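Local coordinates for protein HTP-2 (Caenorhabditis elegans, PDB 4TZM) that binds a closure-motif peptide of its partner HTP-3 through its HORMA domain and probably takes part in building the meiotic chromosome axis, at residues F41-I46 against L92-G97; D17-K22 against E162-V167. One frame throughout, in Å; residues are numbered along the deposited sequence.

Contact 1: F41-I46 against L92-G97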
ATOM      1  N   PHE A  41       0.904   7.165   8.706  1.00 35.76           N
ATOM      2  CA  PHE A  41       1.711   7.124   7.506  1.00 35.24           C
ATOM      3  C   PHE A  41       1.320   5.948   6.607  1.00 30.89           C
ATOM      4  O   PHE A  41       1.256   6.097   5.392  1.00 41.08           O
ATOM      5  CB  PHE A  41       3.205   7.048   7.831  1.00 41.03           C
ATOM      6  CG  PHE A  41       4.045   6.829   6.615  1.00 37.76           C
ATOM      7  CD1 PHE A  41       4.384   7.893   5.800  1.00 39.86           C
ATOM      8  CD2 PHE A  41       4.437   5.555   6.246  1.00 36.44           C
ATOM      9  CE1 PHE A  41       5.128   7.695   4.657  1.00 41.36           C
ATOM     10  CE2 PHE A  41       5.177   5.352   5.107  1.00 40.02           C
ATOM     11  CZ  PHE A  41       5.523   6.424   4.309  1.00 41.58           C
ATOM     12  N   MET A  42       1.072   4.780   7.195  1.00 28.30           N
ATOM     13  CA  MET A  42       0.713   3.603   6.402  1.00 26.29           C
ATOM     14  C   MET A  42      -0.608   3.822   5.663  1.00 37.91           C
ATOM     15  O   MET A  42      -0.778   3.376   4.530  1.00 41.84           O
ATOM     16  CB  MET A  42       0.613   2.354   7.284  1.00 25.49           C
ATOM     17  CG  MET A  42       1.937   1.867   7.864  1.00 30.83           C
ATOM     18  SD  MET A  42       3.216   1.642   6.612  1.00 41.79           S
ATOM     19  CE  MET A  42       4.193   0.347   7.352  1.00 63.49           C
ATOM     20  N   ILE A  43      -1.537   4.506   6.323  1.00 39.31           N
ATOM     21  CA  ILE A  43      -2.817   4.864   5.721  1.00 42.18           C
ATOM     22  C   ILE A  43      -2.612   5.706   4.461  1.00 42.70           C
ATOM     23  O   ILE A  43      -3.213   5.433   3.422  1.00 41.64           O
ATOM     24  CB  ILE A  43      -3.709   5.629   6.724  1.00 43.99           C
ATOM     25  CG1 ILE A  43      -3.944   4.773   7.972  1.00 45.61           C
ATOM     26  CG2 ILE A  43      -5.030   6.025   6.085  1.00 45.67           C
ATOM     27  CD1 ILE A  43      -4.890   5.382   8.978  1.00 46.45           C
ATOM     28  N   ARG A  44      -1.755   6.718   4.557  1.00 46.77           N
ATOM     29  CA  ARG A  44      -1.446   7.569   3.416  1.00 49.07           C
ATOM     30  C   ARG A  44      -0.673   6.787   2.357  1.00 47.88           C
ATOM     31  O   ARG A  44      -0.860   7.006   1.165  1.00 51.89           O
ATOM     32  CB  ARG A  44      -0.651   8.804   3.854  1.00 53.19           C
ATOM     33  CG  ARG A  44      -1.280   9.594   5.001  1.00 58.71           C
ATOM     34  CD  ARG A  44      -2.706  10.056   4.698  1.00 65.14           C
ATOM     35  NE  ARG A  44      -2.761  11.116   3.694  1.00 73.54           N
ATOM     36  CZ  ARG A  44      -3.459  11.039   2.564  1.00 77.80           C
ATOM     37  NH1 ARG A  44      -4.165   9.950   2.297  1.00 77.88           N
ATOM     38  NH2 ARG A  44      -3.457  12.049   1.703  1.00 80.17           N
ATOM     39  N   ALA A  45       0.183   5.867   2.795  1.00 42.99           N
ATOM     40  CA  ALA A  45       0.963   5.039   1.876  1.00 42.60           C
ATOM     41  C   ALA A  45       0.075   4.115   1.041  1.00 40.92           C
ATOM     42  O   ALA A  45       0.284   3.962  -0.161  1.00 42.45           O
ATOM     43  CB  ALA A  45       1.996   4.221   2.643  1.00 39.26           C
ATOM     44  N   ILE A  46      -0.912   3.495   1.682  1.00 43.18           N
ATOM     45  CA  ILE A  46      -1.864   2.646   0.976  1.00 43.59           C
ATOM     46  C   ILE A  46      -2.595   3.454  -0.089  1.00 42.18           C
ATOM     47  O   ILE A  46      -2.746   3.010  -1.227  1.00 41.75           O
ATOM     48  CB  ILE A  46      -2.898   2.018   1.939  1.00 45.97           C
ATOM     49  CG1 ILE A  46      -2.210   1.078   2.932  1.00 46.18           C
ATOM     50  CG2 ILE A  46      -3.962   1.263   1.164  1.00 44.50           C
ATOM     51  CD1 ILE A  46      -3.136   0.546   4.022  1.00 41.19           C
ATOM     52  N   LEU A  92     -12.565   2.807   0.614  1.00 45.41           N
ATOM     53  CA  LEU A  92     -12.091   1.438   0.729  1.00 53.67           C
ATOM     54  C   LEU A  92     -10.682   1.426   1.303  1.00 49.20           C
ATOM     55  O   LEU A  92     -10.408   0.750   2.292  1.00 49.55           O
ATOM     56  CB  LEU A  92     -12.096   0.739  -0.630  1.00 62.76           C
ATOM     57  CG  LEU A  92     -13.442   0.391  -1.245  1.00 74.93           C
ATOM     58  CD1 LEU A  92     -13.225  -0.195  -2.625  1.00 80.76           C
ATOM     59  CD2 LEU A  92     -14.161  -0.599  -0.350  1.00 79.92           C
ATOM     60  N   LEU A  93      -9.803   2.207   0.683  1.00 45.80           N
ATOM     61  CA  LEU A  93      -8.399   2.236   1.058  1.00 47.02           C
ATOM     62  C   LEU A  93      -8.208   2.828   2.448  1.00 47.34           C
ATOM     63  O   LEU A  93      -7.312   2.415   3.179  1.00 45.19           O
ATOM     64  CB  LEU A  93      -7.590   3.025   0.028  1.00 40.02           C
ATOM     65  CG  LEU A  93      -7.692   2.468  -1.389  1.00 44.34           C
ATOM     66  CD1 LEU A  93      -6.915   3.335  -2.367  1.00 39.96           C
ATOM     67  CD2 LEU A  93      -7.201   1.027  -1.418  1.00 48.61           C
ATOM     68  N   ARG A  94      -9.061   3.783   2.815  1.00 49.68           N
ATOM     69  CA  ARG A  94      -8.972   4.427   4.121  1.00 51.14           C
ATOM     70  C   ARG A  94      -9.421   3.463   5.212  1.00 51.62           C
ATOM     71  O   ARG A  94      -8.837   3.419   6.297  1.00 52.54           O
ATOM     72  CB  ARG A  94      -9.814   5.702   4.160  1.00 56.99           C
ATOM     73  CG  ARG A  94      -9.838   6.388   5.521  1.00 59.14           C
ATOM     74  CD  ARG A  94      -8.479   6.987   5.867  1.00 57.41           C
ATOM     75  NE  ARG A  94      -8.443   7.536   7.221  1.00 59.83           N
ATOM     76  CZ  ARG A  94      -8.905   8.739   7.553  1.00 67.16           C
ATOM     77  NH1 ARG A  94      -9.449   9.522   6.629  1.00 68.88           N
ATOM     78  NH2 ARG A  94      -8.833   9.157   8.811  1.00 68.60           N
ATOM     79  N   ALA A  95     -10.461   2.689   4.913  1.00 48.45           N
ATOM     80  CA  ALA A  95     -10.965   1.695   5.855  1.00 50.86           C
ATOM     81  C   ALA A  95      -9.905   0.644   6.157  1.00 51.73           C
ATOM     82  O   ALA A  95      -9.712   0.267   7.309  1.00 48.70           O
ATOM     83  CB  ALA A  95     -12.225   1.032   5.312  1.00 51.53           C
ATOM     84  N   ALA A  96      -9.231   0.169   5.114  1.00 52.50           N
ATOM     85  CA  ALA A  96      -8.192  -0.842   5.271  1.00 51.07           C
ATOM     86  C   ALA A  96      -7.010  -0.265   6.041  1.00 49.43           C
ATOM     87  O   ALA A  96      -6.445  -0.921   6.918  1.00 48.62           O
ATOM     88  CB  ALA A  96      -7.749  -1.362   3.919  1.00 44.82           C
ATOM     89  N   GLY A  97      -6.652   0.972   5.709  1.00 47.79           N
ATOM     90  CA  GLY A  97      -5.626   1.696   6.435  1.00 46.90           C
ATOM     91  C   GLY A  97      -5.951   1.910   7.903  1.00 48.44           C
ATOM     92  O   GLY A  97      -5.064   1.828   8.753  1.00 48.94           O
TER
HETATM   93  O   HOH W   1      -5.841   4.822   2.892  1.00 50.11           O
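Ile43 and Gly97 bring the two helices together: CG1 of Ile43 lies 3.2 Å from Gly97 O, and the two CA atoms are 4.3 Å apart. The neighbouring turn repeats the theme, with Ile46 CD1 resting 3.7 Å from Gly97 CA. Because Gly97 carries no side chain, both isoleucines reach its main chain directly. The two branches of Ile43 part company. CG1, anti to its own carbonyl carbon (chi1 -58°), goes to Gly97, whereas CG2 meets the aliphatic CD of Arg94 at 3.6 Å. Ile46 splits likewise, its CG2 meeting Leu93 CD2 at 4.1 Å. One water joins the helices through their main chains, donating to Ile43 O at 2.7 Å and, weakly, to Leu93 O at 2.8 Å.

Further out, Thr100 OG1 is hydrogen-bonded to Gly97 O, and Arg94 NE forms a long, weak ion pair with Asp98. The axes of segments 41-46 and 92-97 approach to 8.7 Å, roughly antiparallel at 150°. With direct contacts made by aliphatic branches, several against main-chain atoms, this contact joins helices 35-56 and 84-102 in the HORMA core, and the water supplies the polar link between carbonyls that cannot bond to each other.

Contact 2: D17-K22 against E162-V167; sequences DAIDDK and EGAESV
Asp17 and Ala164 make the polar half of this contact. Ala164 N donates to Asp17 OD1 at 2.8 Å with an N-H...O angle of 169°, nearly straight, and the carboxylate receives it on the syn lone pair of OD1. With CG set anti to the backbone N of Asp17 (chi1 177°), the carboxylate extends to the first turn of the helix, where Gly163 CA also lies 3.4 Å from OD1. A carboxylate at this N-terminal end probably gains from the helix dipole.

A second set of polar bonds lies within 162-167. Gly163, the N-cap residue, accepts at its carbonyl O from both Ser166 OG (2.6 Å) and Val167 N (3.3 Å), and both donors approach one face of the carbonyl plane. These bonds tie down the opening turn.

The apolar part centres on the methyl of Ala164. Ile19 CG1 packs against it at 3.8 Å, and Ala18 CA approaches the same CB to 4.0 Å. Separately, Ile19 CD1 makes a van der Waals contact with a main-chain carbonyl, 3.4 Å from Ala164 O.

In the fold, the irregular segment 17-22 runs across the N-terminal end of helix 164-185. Ile19 pairs by backbone hydrogen bonding with Ser30 and touches Trp24, while Val167 packs on Val32, placing the contact between that helix and the chain leading into helix 35-56.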
ATOM      1  N   ASP A  17      14.093  14.428  14.389  1.00 74.27           N
ATOM      2  CA  ASP A  17      13.759  13.361  13.454  1.00 68.91           C
ATOM      3  C   ASP A  17      12.403  13.655  12.820  1.00 68.04           C
ATOM      4  O   ASP A  17      11.372  13.130  13.241  1.00 66.99           O
ATOM      5  CB  ASP A  17      13.734  12.000  14.144  1.00 64.78           C
ATOM      6  CG  ASP A  17      13.317  10.880  13.208  1.00 60.57           C
ATOM      7  OD1 ASP A  17      13.562  11.001  11.991  1.00 62.17           O
ATOM      8  OD2 ASP A  17      12.731   9.884  13.687  1.00 56.61           O
ATOM      9  N   ALA A  18      12.420  14.513  11.808  1.00 68.01           N
ATOM     10  CA  ALA A  18      11.215  14.910  11.100  1.00 67.61           C
ATOM     11  C   ALA A  18      11.582  15.444   9.728  1.00 68.69           C
ATOM     12  O   ALA A  18      12.690  15.937   9.520  1.00 69.31           O
ATOM     13  CB  ALA A  18      10.450  15.955  11.895  1.00 67.43           C
ATOM     14  N   ILE A  19      10.652  15.343   8.790  1.00 69.46           N
ATOM     15  CA  ILE A  19      10.905  15.821   7.440  1.00 75.51           C
ATOM     16  C   ILE A  19      10.537  17.294   7.301  1.00 88.52           C
ATOM     17  O   ILE A  19       9.403  17.694   7.571  1.00 90.81           O
ATOM     18  CB  ILE A  19      10.137  14.984   6.402  1.00 69.57           C
ATOM     19  CG1 ILE A  19      10.758  13.588   6.304  1.00 66.85           C
ATOM     20  CG2 ILE A  19      10.151  15.666   5.037  1.00 66.71           C
ATOM     21  CD1 ILE A  19       9.821  12.533   5.771  1.00 64.04           C
ATOM     22  N   ASP A  20      11.511  18.100   6.895  1.00 98.45           N
ATOM     23  CA  ASP A  20      11.278  19.516   6.651  1.00104.16           C
ATOM     24  C   ASP A  20      11.136  19.757   5.154  1.00104.55           C
ATOM     25  O   ASP A  20      12.085  20.169   4.485  1.00107.68           O
ATOM     26  CB  ASP A  20      12.415  20.362   7.227  1.00110.24           C
ATOM     27  CG  ASP A  20      12.008  21.806   7.455  1.00117.46           C
ATOM     28  OD1 ASP A  20      10.839  22.041   7.828  1.00118.75           O
ATOM     29  OD2 ASP A  20      12.855  22.703   7.265  1.00121.76           O
ATOM     30  N   ASP A  21       9.944  19.483   4.633  1.00 97.12           N
ATOM     31  CA  ASP A  21       9.666  19.636   3.210  1.00 92.79           C
ATOM     32  C   ASP A  21       8.194  19.982   2.992  1.00 86.48           C
ATOM     33  O   ASP A  21       7.303  19.272   3.463  1.00 83.45           O
ATOM     34  CB  ASP A  21      10.040  18.358   2.451  1.00 91.78           C
ATOM     35  CG  ASP A  21       9.830  18.484   0.953  1.00 93.41           C
ATOM     36  OD1 ASP A  21       8.712  18.193   0.483  1.00 91.21           O
ATOM     37  OD2 ASP A  21      10.784  18.871   0.244  1.00 96.42           O
ATOM     38  N   LYS A  22       7.951  21.077   2.279  1.00 85.30           N
ATOM     39  CA  LYS A  22       6.600  21.582   2.059  1.00 81.22           C
ATOM     40  C   LYS A  22       5.765  20.620   1.212  1.00 77.16           C
ATOM     41  O   LYS A  22       4.581  20.401   1.482  1.00 76.32           O
ATOM     42  CB  LYS A  22       6.658  22.961   1.395  1.00 84.52           C
ATOM     43  CG  LYS A  22       5.367  23.761   1.491  1.00 86.23           C
ATOM     44  CD  LYS A  22       4.890  23.868   2.933  1.00 83.03           C
ATOM     45  CE  LYS A  22       3.833  24.951   3.088  1.00 81.94           C
ATOM     46  NZ  LYS A  22       4.369  26.294   2.726  1.00 84.91           N
ATOM     47  N   GLU A 162      14.886   3.742  10.856  1.00 46.26           N
ATOM     48  CA  GLU A 162      16.103   4.524  10.659  1.00 48.46           C
ATOM     49  C   GLU A 162      15.859   6.018  10.451  1.00 50.67           C
ATOM     50  O   GLU A 162      16.746   6.735   9.986  1.00 53.24           O
ATOM     51  CB  GLU A 162      16.897   3.958   9.472  1.00 47.02           C
ATOM     52  CG  GLU A 162      17.343   2.508   9.638  1.00 53.16           C
ATOM     53  CD  GLU A 162      18.502   2.338  10.612  1.00 64.02           C
ATOM     54  OE1 GLU A 162      18.886   3.324  11.277  1.00 66.73           O
ATOM     55  OE2 GLU A 162      19.037   1.211  10.704  1.00 69.56           O
ATOM     56  N   GLY A 163      14.663   6.483  10.795  1.00 47.61           N
ATOM     57  CA  GLY A 163      14.379   7.904  10.743  1.00 47.61           C
ATOM     58  C   GLY A 163      13.369   8.286   9.680  1.00 47.45           C
ATOM     59  O   GLY A 163      13.055   7.492   8.792  1.00 46.03           O
ATOM     60  N   ALA A 164      12.865   9.513   9.769  1.00 49.44           N
ATOM     61  CA  ALA A 164      11.864  10.002   8.830  1.00 49.04           C
ATOM     62  C   ALA A 164      12.416  10.108   7.411  1.00 49.70           C
ATOM     63  O   ALA A 164      11.730   9.767   6.447  1.00 49.56           O
ATOM     64  CB  ALA A 164      11.325  11.348   9.293  1.00 50.01           C
ATOM     65  N   GLU A 165      13.651  10.579   7.280  1.00 51.98           N
ATOM     66  CA  GLU A 165      14.235  10.759   5.957  1.00 53.34           C
ATOM     67  C   GLU A 165      14.374   9.421   5.235  1.00 50.58           C
ATOM     68  O   GLU A 165      14.163   9.348   4.027  1.00 51.84           O
ATOM     69  CB  GLU A 165      15.588  11.474   6.050  1.00 60.70           C
ATOM     70  CG  GLU A 165      15.488  12.964   6.377  1.00 66.65           C
ATOM     71  CD  GLU A 165      14.992  13.805   5.208  1.00 71.71           C
ATOM     72  OE1 GLU A 165      14.935  13.282   4.074  1.00 74.16           O
ATOM     73  OE2 GLU A 165      14.663  14.992   5.421  1.00 73.49           O
ATOM     74  N   SER A 166      14.703   8.363   5.972  1.00 49.06           N
ATOM     75  CA  SER A 166      14.794   7.033   5.373  1.00 46.87           C
ATOM     76  C   SER A 166      13.425   6.557   4.887  1.00 44.61           C
ATOM     77  O   SER A 166      13.327   5.914   3.843  1.00 44.53           O
ATOM     78  CB  SER A 166      15.389   6.023   6.361  1.00 47.11           C
ATOM     79  OG  SER A 166      14.481   5.746   7.416  1.00 53.37           O
ATOM     80  N   VAL A 167      12.373   6.884   5.632  1.00 42.86           N
ATOM     81  CA  VAL A 167      11.016   6.529   5.220  1.00 41.18           C
ATOM     82  C   VAL A 167      10.645   7.246   3.922  1.00 42.75           C
ATOM     83  O   VAL A 167      10.091   6.637   3.001  1.00 45.66           O
ATOM     84  CB  VAL A 167       9.973   6.863   6.315  1.00 42.11           C
ATOM     85  CG1 VAL A 167       8.582   6.510   5.842  1.00 39.20           C
ATOM     86  CG2 VAL A 167      10.292   6.121   7.604  1.00 42.16           C
TER

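In the fold
From the N terminus, the chain first passes through 17-22, which meets 162-167, 140 residues further along at the closest ends; contact 2 therefore closes a long loop. Inside that loop lies contact 1, which closes a shorter one between 41-46 and 92-97, so the two are nested and do not cross. Their centres are about 20 Å apart, yet they touch where Phe41 CZ meets Val167 CG1 at 3.4 Å. Phe41 and Ala45 also pack on Met171. Helix 35-56 thus has helix 84-102 and helix 164-185 as neighbours, while contact 2 fastens the N-terminal segment to the start of helix 164-185.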